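Long-range contact in extracellular haem-binding protein (Streptomyces reticuli, PDB 4BMW), which binds haem and also iron at specific sites in its octamer, protecting streptomycetes from iron-mediated oxidative stress: residues A[53-58]-A[78-83]. The protein carries 2 engineered substitutions. Numbering follows the deposited sequence.
Sequences SVAVVD and DSADRK. Engineered in segment 78-83: Asp78 (natural residue Glu), Asp81 (natural residue Glu).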
loop_
_atom_site.group_PDB
_atom_site.type_symbol
_atom_site.label_atom_id
_atom_site.label_comp_id
_atom_site.label_asym_id
_atom_site.label_seq_id
_atom_site.Cartn_x
_atom_site.Cartn_y
_atom_site.Cartn_z
ATOM N N SER A 53 16.240 -10.330 -14.319
ATOM C CA SER A 53 16.514 -9.670 -13.052
ATOM C C SER A 53 16.839 -10.743 -12.024
ATOM O O SER A 53 16.292 -11.849 -12.076
ATOM C CB SER A 53 15.307 -8.852 -12.592
ATOM O OG SER A 53 15.191 -7.651 -13.332
ATOM N N VAL A 54 17.731 -10.419 -11.095
ATOM C CA VAL A 54 18.174 -11.378 -10.090
ATOM C C VAL A 54 18.056 -10.769 -8.704
ATOM O O VAL A 54 18.280 -9.571 -8.523
ATOM C CB VAL A 54 19.632 -11.808 -10.330
ATOM C CG1 VAL A 54 20.044 -12.891 -9.340
ATOM C CG2 VAL A 54 19.810 -12.307 -11.754
ATOM N N ALA A 55 17.700 -11.601 -7.730
ATOM C CA ALA A 55 17.570 -11.155 -6.350
ATOM C C ALA A 55 18.073 -12.210 -5.371
ATOM O O ALA A 55 17.869 -13.409 -5.568
ATOM C CB ALA A 55 16.131 -10.810 -6.045
ATOM N N VAL A 56 18.740 -11.743 -4.320
ATOM C CA VAL A 56 19.147 -12.595 -3.215
ATOM C C VAL A 56 18.463 -12.091 -1.953
ATOM O O VAL A 56 18.654 -10.942 -1.556
ATOM C CB VAL A 56 20.669 -12.569 -3.001
ATOM C CG1 VAL A 56 21.066 -13.531 -1.890
ATOM C CG2 VAL A 56 21.391 -12.926 -4.282
ATOM N N VAL A 57 17.668 -12.956 -1.331
ATOM C CA VAL A 57 16.917 -12.594 -0.135
ATOM C C VAL A 57 17.374 -13.434 1.046
ATOM O O VAL A 57 17.487 -14.655 0.951
ATOM C CB VAL A 57 15.404 -12.790 -0.346
ATOM C CG1 VAL A 57 14.635 -12.504 0.937
ATOM C CG2 VAL A 57 14.911 -11.886 -1.463
ATOM N N ASP A 58 17.627 -12.764 2.162
ATOM C CA ASP A 58 18.080 -13.425 3.374
ATOM C C ASP A 58 16.940 -14.200 4.018
ATOM O O ASP A 58 15.768 -13.882 3.818
ATOM C CB ASP A 58 18.613 -12.385 4.355
ATOM C CG ASP A 58 19.308 -13.004 5.545
ATOM O OD1 ASP A 58 18.611 -13.488 6.463
ATOM O OD2 ASP A 58 20.556 -13.003 5.565
ATOM N N ASP A 78 10.569 -7.543 -9.397
ATOM C CA ASP A 78 9.792 -7.932 -8.224
ATOM C C ASP A 78 9.560 -9.439 -8.167
ATOM O O ASP A 78 9.481 -10.022 -7.087
ATOM C CB ASP A 78 8.449 -7.200 -8.203
ATOM C CG ASP A 78 8.601 -5.702 -8.005
ATOM O OD1 ASP A 78 9.638 -5.271 -7.456
ATOM O OD2 ASP A 78 7.678 -4.955 -8.394
ATOM N N SER A 79 9.453 -10.060 -9.336
ATOM C CA SER A 79 9.243 -11.498 -9.423
ATOM C C SER A 79 10.433 -12.260 -8.849
ATOM O O SER A 79 10.262 -13.197 -8.071
ATOM C CB SER A 79 9.005 -11.908 -10.876
ATOM O OG SER A 79 8.863 -13.312 -10.995
ATOM N N ALA A 80 11.637 -11.848 -9.234
ATOM C CA ALA A 80 12.858 -12.469 -8.739
ATOM C C ALA A 80 12.956 -12.317 -7.228
ATOM O O ALA A 80 13.418 -13.218 -6.531
ATOM C CB ALA A 80 14.059 -11.845 -9.404
ATOM N N ASP A 81 12.514 -11.169 -6.728
ATOM C CA ASP A 81 12.551 -10.898 -5.299
ATOM C C ASP A 81 11.621 -11.848 -4.554
ATOM O O ASP A 81 12.013 -12.468 -3.566
ATOM C CB ASP A 81 12.143 -9.450 -5.025
ATOM C CG ASP A 81 12.849 -8.861 -3.820
ATOM O OD1 ASP A 81 13.269 -9.627 -2.929
ATOM O OD2 ASP A 81 12.986 -7.620 -3.763
ATOM N N ARG A 82 10.388 -11.963 -5.037
ATOM C CA ARG A 82 9.396 -12.822 -4.401
ATOM C C ARG A 82 9.774 -14.297 -4.509
ATOM O O ARG A 82 9.445 -15.095 -3.632
ATOM C CB ARG A 82 8.012 -12.593 -5.010
ATOM C CG ARG A 82 7.418 -11.221 -4.722
ATOM C CD ARG A 82 5.904 -11.265 -4.783
ATOM N NE ARG A 82 5.313 -9.932 -4.692
ATOM C CZ ARG A 82 4.105 -9.673 -4.198
ATOM N NH1 ARG A 82 3.344 -10.655 -3.727
ATOM N NH2 ARG A 82 3.657 -8.425 -4.163
ATOM N N LYS A 83 10.469 -14.655 -5.583
ATOM C CA LYS A 83 10.903 -16.034 -5.784
ATOM C C LYS A 83 11.979 -16.429 -4.780
ATOM O O LYS A 83 11.966 -17.537 -4.246
ATOM C CB LYS A 83 11.439 -16.223 -7.199
ATOM C CG LYS A 83 10.370 -16.409 -8.252
ATOM C CD LYS A 83 11.003 -16.571 -9.614
ATOM C CE LYS A 83 9.972 -16.607 -10.720
ATOM N NZ LYS A 83 10.621 -16.636 -12.059
#
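The carboxylate of Asp81, an engineered residue (Glu in the natural protein), meets the strand in two ways: Ala55 CB lies loosely over one face, 4.4 Å from Asp81 CG, while the Val57 methyl CG2 approaches from beyond OD1. Val57 CG2 comes within 3.2 Å of Asp81 OD1, a tight contact nearly in line with the Asp81 CG-OD1 bond. With CG1 anti to the backbone N (chi1 176°), Val57 has CG2 beside that N, directed at the helix. The two side chains cross at about a right angle, and OD1 is also hydrogen-bonded to Thr63 OG1 on the adjoining strand. Towards Ser53, Ala55 CB makes an apolar contact with Ala80 CB at 4.1 Å, and Ala80 CB packs 3.5 Å from the carbonyl Ser53 O. These short side chains let the segment axes approach to 6.7 Å at 30°, running roughly the same way. No hydrogen bond joins the segments, but Ser53 OG is hydrogen-bonded to Ser76 OG at the start of the same helix. In this HbpS-like domain the inner strand 53-58 thus alternates between two helices: Ser53, Ala55 and Val57 face helix 76-90, Val54 and Val56 helix 31-47, on the other side of the antiparallel sheet.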